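Local coordinates for MccB protein (Escherichia coli, PDB 3H5N) that binds ATP and initiates biosynthesis of the peptide antibiotic microcin C7, as a bacterial relative of the ubiquitin-activating E1 enzymes, at residues A[120-125]-A[205-210]; A[129-134]-A[161-166]; A[148-153]-A[192-197]; A[211-216]-A[236-241]. All coordinates share one frame; numbering follows the deposited sequence.

Contact 1 of 4, residues A[120-125]-A[205-210]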
# COMPACT_ATOMS: atom_id res chain seq x y z
N LYS A 120 2.94 -32.21 -17.98
CA LYS A 120 1.71 -31.55 -18.37
C LYS A 120 0.76 -31.67 -17.20
O LYS A 120 0.55 -32.78 -16.71
CB LYS A 120 1.13 -32.26 -19.60
CG LYS A 120 -0.20 -31.73 -20.11
CD LYS A 120 -0.63 -32.62 -21.26
CE LYS A 120 -1.58 -31.92 -22.18
NZ LYS A 120 -1.65 -32.63 -23.50
N VAL A 121 0.20 -30.55 -16.75
CA VAL A 121 -0.71 -30.57 -15.61
C VAL A 121 -2.02 -29.89 -15.94
O VAL A 121 -2.05 -28.73 -16.39
CB VAL A 121 -0.09 -29.94 -14.34
CG1 VAL A 121 -1.06 -30.06 -13.16
CG2 VAL A 121 1.23 -30.63 -13.99
N VAL A 122 -3.10 -30.63 -15.73
CA VAL A 122 -4.45 -30.08 -15.87
C VAL A 122 -4.87 -29.46 -14.55
O VAL A 122 -4.73 -30.08 -13.48
CB VAL A 122 -5.48 -31.14 -16.32
CG1 VAL A 122 -6.90 -30.59 -16.20
CG2 VAL A 122 -5.19 -31.59 -17.75
N ILE A 123 -5.35 -28.22 -14.64
CA ILE A 123 -5.94 -27.51 -13.51
C ILE A 123 -7.45 -27.54 -13.71
O ILE A 123 -7.99 -26.77 -14.52
CB ILE A 123 -5.39 -26.04 -13.41
CG1 ILE A 123 -3.85 -26.02 -13.46
CG2 ILE A 123 -5.92 -25.31 -12.18
CD1 ILE A 123 -3.13 -26.67 -12.25
N LEU A 124 -8.12 -28.46 -13.03
CA LEU A 124 -9.57 -28.60 -13.14
C LEU A 124 -10.24 -27.79 -12.03
O LEU A 124 -10.38 -28.27 -10.90
CB LEU A 124 -9.99 -30.07 -13.09
CG LEU A 124 -11.46 -30.41 -13.40
CD1 LEU A 124 -11.88 -29.85 -14.77
CD2 LEU A 124 -11.64 -31.90 -13.34
N GLY A 125 -10.64 -26.57 -12.36
CA GLY A 125 -11.10 -25.61 -11.35
C GLY A 125 -10.09 -24.49 -11.21
O GLY A 125 -8.94 -24.74 -10.81
N LYS A 205 -13.69 -34.92 -22.16
CA LYS A 205 -13.16 -33.72 -22.81
C LYS A 205 -11.97 -33.12 -22.07
O LYS A 205 -11.42 -32.10 -22.49
CB LYS A 205 -14.22 -32.63 -22.97
CG LYS A 205 -15.59 -33.09 -23.46
CD LYS A 205 -16.45 -31.86 -23.75
CE LYS A 205 -17.88 -32.05 -23.24
NZ LYS A 205 -18.75 -32.73 -24.23
N VAL A 206 -11.60 -33.72 -20.94
CA VAL A 206 -10.44 -33.27 -20.19
C VAL A 206 -9.21 -34.08 -20.65
O VAL A 206 -9.20 -35.31 -20.56
CB VAL A 206 -10.65 -33.41 -18.66
CG1 VAL A 206 -9.47 -32.82 -17.90
CG2 VAL A 206 -11.95 -32.73 -18.24
N PRO A 207 -8.16 -33.38 -21.14
CA PRO A 207 -6.98 -34.03 -21.71
C PRO A 207 -6.27 -34.98 -20.75
O PRO A 207 -6.35 -34.80 -19.52
CB PRO A 207 -6.04 -32.86 -22.04
CG PRO A 207 -6.89 -31.67 -22.09
CD PRO A 207 -8.04 -31.91 -21.16
N GLU A 208 -5.59 -35.97 -21.32
CA GLU A 208 -4.62 -36.78 -20.59
C GLU A 208 -3.51 -35.85 -20.11
O GLU A 208 -3.14 -34.89 -20.81
CB GLU A 208 -4.03 -37.85 -21.51
CG GLU A 208 -3.25 -38.95 -20.81
CD GLU A 208 -2.73 -40.04 -21.77
OE1 GLU A 208 -3.54 -40.64 -22.52
OE2 GLU A 208 -1.50 -40.29 -21.75
N ALA A 209 -2.98 -36.12 -18.92
CA ALA A 209 -1.88 -35.32 -18.39
C ALA A 209 -1.11 -36.12 -17.37
O ALA A 209 -1.55 -37.20 -16.97
CB ALA A 209 -2.40 -34.00 -17.78
N ASP A 210 0.01 -35.58 -16.91
CA ASP A 210 0.78 -36.22 -15.86
C ASP A 210 -0.04 -36.38 -14.60
O ASP A 210 0.04 -37.41 -13.94
CB ASP A 210 2.08 -35.46 -15.58
CG ASP A 210 3.12 -35.72 -16.63
OD1 ASP A 210 4.04 -36.53 -16.39
OD2 ASP A 210 3.02 -35.14 -17.72
O HOH W 1 -2.53 -35.10 -23.45
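The backbone of Lys-120, at the start of strand 120-124, meets that of Asp-210 at the end of an irregular loop, where Asp-210 N donates to Lys-120 O at 2.9 Å. Asp-210 answers with its side chain: its OD2 accepts from Lys-120 N, also at 2.9 Å. The N-H comes from above the carboxylate plane, 44° out of it. Both polar backbone atoms of the lysine are thus gripped by a single residue, a task that suits an aspartate, short enough to fold its carboxylate back beside its own N-H.

The lysine side chain runs alongside the loop, past Ala-209 to Glu-208. With CG anti to the backbone N (chi1 178°) and the rest of the chain extended, Lys-120 CD lies 3.4 Å from Glu-208 O. The ammonium NZ goes on to a water at 2.6 Å, which in turn donates to Glu-208 O at 2.7 Å. Beneath these polar groups lies an apolar layer. Val-122 spreads its two methyls over different partners: CG2 packs on Ala-209 CB at 3.7 Å, while CG1 meets Val-206 CG1 at 3.8 Å. The small alanine lets the loop come close to the strand, and branched valines fill the buried side. Beyond the pair, Ala-209 O is taken by Gln-235 and Val-206 also packs on Leu-195.

The polar bonds sit at the more exposed end and the hydrocarbon at the buried end, so the two ends differ in chemistry; the loop leads directly into strand 211-214, the neighbour of 120-124 in the Rossmann-type sheet.

Contact 2 of 4, residues A[129-134]-A[161-166]. With ATP (adenosine-5'-triphosphate), chain G.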
# COMPACT_ATOMS: atom_id res chain seq x y z
N ILE A 129 -8.18 -22.24 -5.19
CA ILE A 129 -7.15 -23.29 -5.16
C ILE A 129 -6.38 -23.29 -6.47
O ILE A 129 -5.14 -23.28 -6.46
CB ILE A 129 -7.74 -24.71 -4.86
CG1 ILE A 129 -8.52 -24.73 -3.53
CG2 ILE A 129 -6.64 -25.79 -4.91
CD1 ILE A 129 -7.63 -24.74 -2.31
N GLY A 130 -7.10 -23.27 -7.59
CA GLY A 130 -6.49 -23.28 -8.91
C GLY A 130 -5.60 -22.09 -9.20
O GLY A 130 -4.57 -22.23 -9.86
N ASN A 131 -5.99 -20.92 -8.73
CA ASN A 131 -5.16 -19.71 -8.81
C ASN A 131 -3.79 -19.99 -8.18
O ASN A 131 -2.75 -19.86 -8.83
CB ASN A 131 -5.82 -18.54 -8.06
CG ASN A 131 -6.56 -17.56 -8.99
OD1 ASN A 131 -6.10 -16.44 -9.20
ND2 ASN A 131 -7.71 -17.97 -9.50
N HIS A 132 -3.82 -20.41 -6.91
CA HIS A 132 -2.59 -20.59 -6.12
C HIS A 132 -1.73 -21.77 -6.56
O HIS A 132 -0.51 -21.64 -6.56
CB HIS A 132 -2.91 -20.70 -4.63
CG HIS A 132 -3.01 -19.39 -3.95
ND1 HIS A 132 -1.92 -18.75 -3.40
CD2 HIS A 132 -4.07 -18.58 -3.74
CE1 HIS A 132 -2.30 -17.60 -2.88
NE2 HIS A 132 -3.60 -17.47 -3.08
N VAL A 133 -2.35 -22.89 -6.93
CA VAL A 133 -1.60 -24.06 -7.42
C VAL A 133 -0.94 -23.72 -8.76
O VAL A 133 0.25 -23.97 -8.96
CB VAL A 133 -2.50 -25.34 -7.53
CG1 VAL A 133 -1.75 -26.47 -8.21
CG2 VAL A 133 -2.99 -25.78 -6.17
N SER A 134 -1.72 -23.10 -9.65
CA SER A 134 -1.22 -22.84 -11.00
C SER A 134 -0.01 -21.91 -11.01
O SER A 134 0.91 -22.12 -11.79
CB SER A 134 -2.35 -22.35 -11.91
OG SER A 134 -2.70 -21.01 -11.61
N GLN A 161 -8.37 -15.18 -4.80
CA GLN A 161 -7.98 -15.49 -6.17
C GLN A 161 -6.91 -14.53 -6.63
O GLN A 161 -7.17 -13.50 -7.26
CB GLN A 161 -9.23 -15.64 -7.06
CG GLN A 161 -10.03 -16.87 -6.58
CD GLN A 161 -11.40 -17.05 -7.17
OE1 GLN A 161 -11.59 -17.05 -8.39
NE2 GLN A 161 -12.39 -17.26 -6.30
N VAL A 162 -5.69 -14.90 -6.25
CA VAL A 162 -4.53 -14.01 -6.20
C VAL A 162 -4.07 -13.45 -7.55
O VAL A 162 -3.42 -12.39 -7.60
CB VAL A 162 -3.34 -14.72 -5.46
CG1 VAL A 162 -2.72 -15.84 -6.31
CG2 VAL A 162 -2.27 -13.71 -4.98
N LEU A 163 -4.37 -14.16 -8.63
CA LEU A 163 -3.98 -13.69 -9.98
C LEU A 163 -4.92 -12.64 -10.54
O LEU A 163 -4.59 -11.98 -11.53
CB LEU A 163 -3.87 -14.85 -10.96
CG LEU A 163 -2.81 -15.88 -10.56
CD1 LEU A 163 -2.76 -16.96 -11.62
CD2 LEU A 163 -1.46 -15.20 -10.38
N PHE A 164 -6.09 -12.49 -9.92
CA PHE A 164 -7.14 -11.60 -10.43
C PHE A 164 -7.17 -10.22 -9.80
O PHE A 164 -6.87 -10.06 -8.62
CB PHE A 164 -8.52 -12.24 -10.23
CG PHE A 164 -8.68 -13.57 -10.89
CD1 PHE A 164 -7.93 -13.93 -12.00
CD2 PHE A 164 -9.63 -14.47 -10.41
CE1 PHE A 164 -8.11 -15.17 -12.61
CE2 PHE A 164 -9.84 -15.69 -11.01
CZ PHE A 164 -9.08 -16.05 -12.11
N SER A 165 -7.55 -9.23 -10.60
CA SER A 165 -7.67 -7.84 -10.17
C SER A 165 -9.06 -7.27 -10.43
O SER A 165 -9.88 -7.89 -11.13
CB SER A 165 -6.62 -6.99 -10.88
OG SER A 165 -5.35 -7.24 -10.32
N GLU A 166 -9.34 -6.12 -9.84
CA GLU A 166 -10.63 -5.45 -10.05
C GLU A 166 -10.95 -5.30 -11.54
O GLU A 166 -12.04 -5.66 -11.97
CB GLU A 166 -10.66 -4.10 -9.34
CG GLU A 166 -10.73 -4.24 -7.83
CD GLU A 166 -10.53 -2.92 -7.12
OE1 GLU A 166 -10.19 -1.92 -7.78
OE2 GLU A 166 -10.72 -2.90 -5.87
PG ATP G . -16.75 -18.52 -4.45
O1G ATP G . -17.50 -17.40 -5.13
O2G ATP G . -16.14 -18.14 -3.12
O3G ATP G . -17.45 -19.86 -4.41
PB ATP G . -15.55 -19.30 -6.90
O1B ATP G . -15.22 -18.19 -7.87
O2B ATP G . -16.81 -20.12 -7.11
O3B ATP G . -15.46 -18.72 -5.40
PA ATP G . -14.03 -21.50 -5.95
O1A ATP G . -12.96 -20.99 -5.00
O2A ATP G . -15.30 -22.11 -5.42
O3A ATP G . -14.31 -20.30 -6.98
O5' ATP G . -13.34 -22.58 -6.93
C5' ATP G . -14.12 -23.50 -7.71
C4' ATP G . -13.85 -23.20 -9.17
O4' ATP G . -14.10 -24.39 -9.92
C3' ATP G . -14.76 -22.11 -9.74
O3' ATP G . -13.97 -21.25 -10.59
C2' ATP G . -15.80 -22.86 -10.56
O2' ATP G . -16.22 -22.14 -11.73
C1' ATP G . -15.06 -24.13 -10.95
N9 ATP G . -15.98 -25.28 -11.05
C8 ATP G . -16.81 -25.73 -10.09
N7 ATP G . -17.49 -26.82 -10.52
C5 ATP G . -17.08 -27.06 -11.78
C6 ATP G . -17.40 -28.06 -12.83
N6 ATP G . -18.32 -29.01 -12.58
N1 ATP G . -16.76 -27.97 -14.02
C2 ATP G . -15.84 -27.01 -14.27
N3 ATP G . -15.50 -26.06 -13.37
C4 ATP G . -16.08 -26.05 -12.13
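Among the polar interactions, Asn-131 carries the contact. Its OD1 accepts from Leu-163 N at 2.9 Å, the N-H arriving in the carbonyl plane with a C=O...N angle of 154°. The other end of the amide, ND2, donates to Gly-127 O one turn earlier, so both ends are held and the rotation of the amide is fixed. Asparagine suits the place because its amide offers an acceptor and a donor at once. The loop it grips is a type I turn from Gln-161 to Phe-164, closed by Phe-164 N on Gln-161 O. Toward the nucleotide, Gln-161 NE2 reaches ATP O1B in a weak bond of 3.4 Å, and Arg-184 of the second subunit bonds to Val-162 O, so the turn also borders that subunit.

Two aromatic rings add to this. The amide of Asn-131 stands almost perpendicular to the Phe-164 ring, with OD1 4.0 Å above the ring centre and ND2 3.5 Å from CE2. On the next helix residue, Val-162 CG1 makes a CH-pi contact, 3.9 Å from the centroid of the His-132 ring and over its face; chi1 of 72° puts this methyl in the crowded position between backbone N and carbonyl carbon.

A van der Waals contact sets the Leu-163 CD1 methyl 4.1 Å from Ser-134 OG.

Helix 128-140 follows strand 120-124 through a glycine-rich turn whose amides meet ATP, the strand-turn-helix arrangement of a Rossmann-type nucleotide site.

Contact 3 of 4, residues A[148-153]-A[192-197]. With ATP (adenosine-5'-triphosphate), chain G.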
# COMPACT_ATOMS: atom_id res chain seq x y z
N ILE A 148 -8.89 -25.39 -16.90
CA ILE A 148 -10.28 -25.72 -17.20
C ILE A 148 -11.25 -25.08 -16.20
O ILE A 148 -11.17 -25.30 -15.00
CB ILE A 148 -10.49 -27.25 -17.33
CG1 ILE A 148 -9.62 -27.80 -18.45
CG2 ILE A 148 -11.96 -27.57 -17.62
CD1 ILE A 148 -9.32 -29.29 -18.36
N ASP A 149 -12.15 -24.27 -16.74
CA ASP A 149 -13.21 -23.62 -15.99
C ASP A 149 -14.17 -23.05 -17.04
O ASP A 149 -13.80 -22.93 -18.22
CB ASP A 149 -12.64 -22.49 -15.12
CG ASP A 149 -13.45 -22.26 -13.85
OD1 ASP A 149 -14.63 -21.85 -13.94
OD2 ASP A 149 -12.92 -22.50 -12.76
N ASN A 150 -15.38 -22.69 -16.62
CA ASN A 150 -16.30 -21.98 -17.50
C ASN A 150 -16.89 -20.73 -16.84
O ASN A 150 -17.85 -20.14 -17.36
CB ASN A 150 -17.42 -22.93 -17.99
CG ASN A 150 -17.88 -22.64 -19.42
OD1 ASN A 150 -17.10 -22.17 -20.27
ND2 ASN A 150 -19.15 -22.92 -19.70
N ASP A 151 -16.34 -20.32 -15.70
CA ASP A 151 -16.89 -19.15 -15.01
C ASP A 151 -16.14 -17.86 -15.33
O ASP A 151 -15.01 -17.89 -15.79
CB ASP A 151 -16.97 -19.37 -13.48
N GLN A 152 -16.81 -16.74 -15.09
CA GLN A 152 -16.21 -15.44 -15.25
C GLN A 152 -15.86 -14.89 -13.87
O GLN A 152 -16.40 -15.34 -12.85
CB GLN A 152 -17.16 -14.51 -16.00
CG GLN A 152 -17.28 -14.85 -17.49
CD GLN A 152 -17.96 -16.20 -17.77
OE1 GLN A 152 -19.04 -16.48 -17.25
NE2 GLN A 152 -17.33 -17.01 -18.62
N ILE A 153 -14.93 -13.93 -13.85
CA ILE A 153 -14.43 -13.34 -12.61
C ILE A 153 -15.46 -12.37 -12.04
O ILE A 153 -16.00 -11.54 -12.78
CB ILE A 153 -13.07 -12.63 -12.83
CG1 ILE A 153 -12.03 -13.62 -13.36
CG2 ILE A 153 -12.57 -11.96 -11.54
CD1 ILE A 153 -10.84 -13.00 -13.98
N GLU A 192 -6.11 -23.24 -22.36
CA GLU A 192 -7.40 -23.14 -21.69
C GLU A 192 -8.42 -24.03 -22.38
O GLU A 192 -8.40 -24.19 -23.60
CB GLU A 192 -7.99 -21.72 -21.71
CG GLU A 192 -7.02 -20.56 -21.70
CD GLU A 192 -7.73 -19.25 -22.00
OE1 GLU A 192 -8.86 -19.05 -21.49
OE2 GLU A 192 -7.17 -18.42 -22.75
N ILE A 193 -9.35 -24.55 -21.59
CA ILE A 193 -10.53 -25.21 -22.11
C ILE A 193 -11.74 -24.68 -21.36
O ILE A 193 -11.81 -24.76 -20.13
CB ILE A 193 -10.43 -26.74 -21.96
CG1 ILE A 193 -9.22 -27.28 -22.73
CG2 ILE A 193 -11.74 -27.42 -22.41
CD1 ILE A 193 -9.00 -28.77 -22.57
N ALA A 194 -12.68 -24.12 -22.12
CA ALA A 194 -13.95 -23.64 -21.59
C ALA A 194 -14.91 -24.82 -21.48
O ALA A 194 -15.52 -25.25 -22.47
CB ALA A 194 -14.52 -22.52 -22.46
N LEU A 195 -15.02 -25.35 -20.26
CA LEU A 195 -15.80 -26.55 -20.00
C LEU A 195 -16.37 -26.54 -18.59
O LEU A 195 -15.67 -26.27 -17.62
CB LEU A 195 -14.92 -27.79 -20.24
CG LEU A 195 -15.32 -29.18 -19.71
CD1 LEU A 195 -16.42 -29.84 -20.54
CD2 LEU A 195 -14.10 -30.05 -19.66
N ASN A 196 -17.67 -26.79 -18.49
CA ASN A 196 -18.30 -27.05 -17.20
C ASN A 196 -18.66 -28.52 -17.18
O ASN A 196 -19.27 -29.03 -18.12
CB ASN A 196 -19.55 -26.19 -17.01
CG ASN A 196 -19.55 -25.43 -15.68
OD1 ASN A 196 -19.30 -26.00 -14.62
ND2 ASN A 196 -19.81 -24.12 -15.75
N ILE A 197 -18.24 -29.23 -16.14
CA ILE A 197 -18.57 -30.63 -16.04
C ILE A 197 -19.97 -30.75 -15.45
O ILE A 197 -20.18 -30.57 -14.24
CB ILE A 197 -17.52 -31.43 -15.26
CG1 ILE A 197 -16.17 -31.34 -15.99
CG2 ILE A 197 -17.96 -32.89 -15.11
CD1 ILE A 197 -14.98 -31.76 -15.17
PG ATP G . -16.75 -18.52 -4.45
O1G ATP G . -17.50 -17.40 -5.13
O2G ATP G . -16.14 -18.14 -3.12
O3G ATP G . -17.45 -19.86 -4.41
PB ATP G . -15.55 -19.30 -6.90
O1B ATP G . -15.22 -18.19 -7.87
O2B ATP G . -16.81 -20.12 -7.11
O3B ATP G . -15.46 -18.72 -5.40
PA ATP G . -14.03 -21.50 -5.95
O1A ATP G . -12.96 -20.99 -5.00
O2A ATP G . -15.30 -22.11 -5.42
O3A ATP G . -14.31 -20.30 -6.98
O5' ATP G . -13.34 -22.58 -6.93
C5' ATP G . -14.12 -23.50 -7.71
C4' ATP G . -13.85 -23.20 -9.17
O4' ATP G . -14.10 -24.39 -9.92
C3' ATP G . -14.76 -22.11 -9.74
O3' ATP G . -13.97 -21.25 -10.59
C2' ATP G . -15.80 -22.86 -10.56
O2' ATP G . -16.22 -22.14 -11.73
C1' ATP G . -15.06 -24.13 -10.95
N9 ATP G . -15.98 -25.28 -11.05
C8 ATP G . -16.81 -25.73 -10.09
N7 ATP G . -17.49 -26.82 -10.52
C5 ATP G . -17.08 -27.06 -11.78
C6 ATP G . -17.40 -28.06 -12.83
N6 ATP G . -18.32 -29.01 -12.58
N1 ATP G . -16.76 -27.97 -14.02
C2 ATP G . -15.84 -27.01 -14.27
N3 ATP G . -15.50 -26.06 -13.37
C4 ATP G . -16.08 -26.05 -12.13
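The amide of Asn-150 turns its OD1 to Ala-194 CB, at 3.4 Å, and CB of Asn-150 lies against Asn-196, whose amide plane stands nearly perpendicular to that of Asn-150. The second flat group is the carboxylate of Asp-149: its OD1 receives Asp-151 N at 2.9 Å on the anti side, 16° out of the plane, which makes an Asx turn. All this is part of a Rossmann-type beta-alpha-beta unit, formed by strand 144-149, helix 173-184 and strand 189-194. The acidic residue near the C-terminal end of the first of these strands serves the ribose, as is usual in that fold. ATP O2' donates to Asp-149 OD1 and ATP O3' to Asp-149 OD2, each at 2.7 Å. Cys-126 N also bonds to OD2, so both oxygens of the carboxylate have a partner besides the sugar.

The two strands pair in parallel through Ile-148 and Ile-193, but their backbone bonds are weak, and they separate as 192-197 leaves to reach the adenine. On the face that carries them, Ile-148 and Ile-193 lie side by side and point the same way. With CG2 anti to its backbone N, Ile-148 sends this methyl to Leu-195 CD2, 3.9 Å away; both these residues are buried. Beta-branched residues suit the extended backbone, while Asn-150 occupies the more exposed side. Leu-195 O is buried here without a hydrogen-bond partner.

Past Leu-195, Ile-197 reads the adenine with its backbone. Its O accepts from ATP N6, and its N donates to ATP N1 at 2.9 Å in an almost straight bond of 177°.

Contact 4 of 4, residues A[211-216]-A[236-241]; sequences IWVVSA and PYINAG. With ATP (adenosine-5'-triphosphate), chain G.
Two neighbouring parallel strands of the Rossmann-type sheet meet here, 211-214 and 237-241, joined by helix 222-232 as a beta-alpha-beta crossover. Trp-212 pairs with Tyr-237, Val-213 with Ile-238 and Val-214 with Asn-239, the strands inclined by only 15°. The backbone bonds alternate as parallel pairing requires: Trp-212 N to Pro-236 O, Ile-238 N to Trp-212 O (2.7 Å) and Val-214 N to Ile-238 O (2.8 Å).

On the face with Val-213, Ile-238 CG2 meets Val-213 CG2 at 4.0 Å, the two side chains side by side, and Ile-211 CD1 reaches the same Ile-238 methyl; helix 295-314 covers this side, so branched aliphatics suit it. On the other face Trp-212 and Tyr-237 touch only through their CB atoms, then carry their rings away: Trp-212 NE1 bonds to Pro-207 O and Tyr-237 OH to Asn-227 OD1, so both polar ends in this buried layer are satisfied.

The carbonyl of Val-214 is gripped twice, from opposite faces of its plane. Ala-240 N reaches it at 3.2 Å, and Asn-239, suited by an amide that adds a second donor, has CG anti to its backbone N (chi1 -170°) and brings ND2 to 2.7 Å from well above the plane. Beyond Val-214 the first strand ends and the chain turns to the nucleotide: Ala-216 CB lies 3.5 Å from ATP C4, and a water accepts from Asn-239 ND2 at 3.2 Å while donating to Ala-216 O.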
# COMPACT_ATOMS: atom_id res chain seq x y z
N ILE A 211 -0.83 -35.35 -14.29
CA ILE A 211 -1.73 -35.35 -13.14
C ILE A 211 -2.82 -34.30 -13.38
O ILE A 211 -2.58 -33.31 -14.07
CB ILE A 211 -0.94 -35.06 -11.81
CG1 ILE A 211 -1.78 -35.37 -10.56
CG2 ILE A 211 -0.41 -33.65 -11.81
CD1 ILE A 211 -0.98 -35.32 -9.27
N TRP A 212 -4.01 -34.52 -12.81
CA TRP A 212 -5.04 -33.48 -12.75
C TRP A 212 -5.07 -32.96 -11.33
O TRP A 212 -5.10 -33.75 -10.36
CB TRP A 212 -6.42 -34.05 -13.00
CG TRP A 212 -6.73 -34.58 -14.38
CD1 TRP A 212 -5.88 -34.69 -15.45
CD2 TRP A 212 -7.98 -35.10 -14.80
NE1 TRP A 212 -6.55 -35.23 -16.53
CE2 TRP A 212 -7.84 -35.50 -16.15
CE3 TRP A 212 -9.22 -35.26 -14.17
CZ2 TRP A 212 -8.90 -36.05 -16.88
CZ3 TRP A 212 -10.27 -35.80 -14.90
CH2 TRP A 212 -10.10 -36.19 -16.24
N VAL A 213 -5.10 -31.64 -11.23
CA VAL A 213 -5.35 -30.97 -9.96
C VAL A 213 -6.83 -30.60 -9.89
O VAL A 213 -7.31 -29.74 -10.63
CB VAL A 213 -4.47 -29.69 -9.81
CG1 VAL A 213 -4.87 -28.92 -8.56
CG2 VAL A 213 -2.99 -30.05 -9.76
N VAL A 214 -7.55 -31.21 -8.96
CA VAL A 214 -9.00 -31.11 -8.96
C VAL A 214 -9.50 -30.32 -7.76
O VAL A 214 -9.36 -30.76 -6.62
CB VAL A 214 -9.67 -32.51 -8.97
CG1 VAL A 214 -11.18 -32.39 -8.93
CG2 VAL A 214 -9.20 -33.35 -10.17
N SER A 215 -10.07 -29.16 -8.02
CA SER A 215 -10.60 -28.34 -6.94
C SER A 215 -12.00 -27.86 -7.28
O SER A 215 -12.65 -27.24 -6.45
CB SER A 215 -9.67 -27.17 -6.61
OG SER A 215 -9.45 -26.36 -7.75
N ALA A 216 -12.46 -28.13 -8.51
CA ALA A 216 -13.87 -27.95 -8.86
C ALA A 216 -14.73 -28.80 -7.92
O ALA A 216 -14.37 -29.94 -7.58
CB ALA A 216 -14.11 -28.34 -10.32
N PRO A 236 -3.70 -40.20 -12.99
CA PRO A 236 -3.43 -39.62 -11.68
C PRO A 236 -4.07 -38.26 -11.47
O PRO A 236 -4.09 -37.41 -12.37
CB PRO A 236 -1.90 -39.49 -11.67
CG PRO A 236 -1.44 -40.45 -12.68
CD PRO A 236 -2.46 -40.42 -13.75
N TYR A 237 -4.59 -38.06 -10.26
CA TYR A 237 -5.25 -36.82 -9.89
C TYR A 237 -5.02 -36.54 -8.42
O TYR A 237 -4.88 -37.47 -7.60
CB TYR A 237 -6.76 -36.88 -10.21
CG TYR A 237 -7.61 -37.67 -9.22
CD1 TYR A 237 -8.08 -37.09 -8.04
CD2 TYR A 237 -7.96 -39.00 -9.47
CE1 TYR A 237 -8.85 -37.82 -7.12
CE2 TYR A 237 -8.74 -39.72 -8.59
CZ TYR A 237 -9.17 -39.13 -7.41
OH TYR A 237 -9.94 -39.85 -6.53
N ILE A 238 -4.94 -35.27 -8.08
CA ILE A 238 -4.90 -34.88 -6.67
C ILE A 238 -6.09 -33.97 -6.40
O ILE A 238 -6.42 -33.11 -7.22
CB ILE A 238 -3.54 -34.23 -6.24
CG1 ILE A 238 -3.50 -33.97 -4.73
CG2 ILE A 238 -3.25 -32.92 -7.03
CD1 ILE A 238 -2.11 -33.60 -4.21
N ASN A 239 -6.76 -34.18 -5.26
CA ASN A 239 -7.85 -33.31 -4.85
C ASN A 239 -7.36 -32.34 -3.76
O ASN A 239 -6.47 -32.67 -2.97
CB ASN A 239 -9.03 -34.19 -4.39
CG ASN A 239 -10.32 -33.42 -4.15
OD1 ASN A 239 -11.05 -33.72 -3.21
ND2 ASN A 239 -10.63 -32.44 -5.01
N ALA A 240 -7.89 -31.12 -3.76
CA ALA A 240 -7.57 -30.14 -2.73
C ALA A 240 -8.69 -29.13 -2.60
O ALA A 240 -9.44 -28.88 -3.55
CB ALA A 240 -6.26 -29.44 -3.04
N GLY A 241 -8.79 -28.55 -1.41
CA GLY A 241 -9.89 -27.69 -1.08
C GLY A 241 -9.92 -27.44 0.40
O GLY A 241 -8.88 -27.27 1.05
PG ATP G . -16.75 -18.52 -4.45
O1G ATP G . -17.50 -17.40 -5.13
O2G ATP G . -16.14 -18.14 -3.12
O3G ATP G . -17.45 -19.86 -4.41
PB ATP G . -15.55 -19.30 -6.90
O1B ATP G . -15.22 -18.19 -7.87
O2B ATP G . -16.81 -20.12 -7.11
O3B ATP G . -15.46 -18.72 -5.40
PA ATP G . -14.03 -21.50 -5.95
O1A ATP G . -12.96 -20.99 -5.00
O2A ATP G . -15.30 -22.11 -5.42
O3A ATP G . -14.31 -20.30 -6.98
O5' ATP G . -13.34 -22.58 -6.93
C5' ATP G . -14.12 -23.50 -7.71
C4' ATP G . -13.85 -23.20 -9.17
O4' ATP G . -14.10 -24.39 -9.92
C3' ATP G . -14.76 -22.11 -9.74
O3' ATP G . -13.97 -21.25 -10.59
C2' ATP G . -15.80 -22.86 -10.56
O2' ATP G . -16.22 -22.14 -11.73
C1' ATP G . -15.06 -24.13 -10.95
N9 ATP G . -15.98 -25.28 -11.05
C8 ATP G . -16.81 -25.73 -10.09
N7 ATP G . -17.49 -26.82 -10.52
C5 ATP G . -17.08 -27.06 -11.78
C6 ATP G . -17.40 -28.06 -12.83
N6 ATP G . -18.32 -29.01 -12.58
N1 ATP G . -16.76 -27.97 -14.02
C2 ATP G . -15.84 -27.01 -14.27
N3 ATP G . -15.50 -26.06 -13.37
C4 ATP G . -16.08 -26.05 -12.13
O HOH W 2 -12.13 -28.67 -3.75
O HOH W 3 -13.33 -30.74 -5.01

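How the contacts relate
All four contacts belong to one Rossmann-type domain, and the parallel part of its sheet ties three together: strand 120-124 of contact 1 lies between strand 144-149 of contact 3 and strand 211-214 of contact 4. Contact 2 lies on helix 128-140, which packs against the sheet at Ile-123 and on Ser-215. Contacts 2 and 4 are buried; contacts 1 and 3 are partly open. Their chemistry follows: contact 4 uses strong strand pairing, contact 3 weak pairing as the edge strand peels away, contact 1 a polar clamp and a water, contact 2 an amide grip with aromatic contacts. All touch the ATP: contact 1 through Gly-125, contact 2 at phosphate, contact 3 at ribose and adenine, contact 4 at adenine.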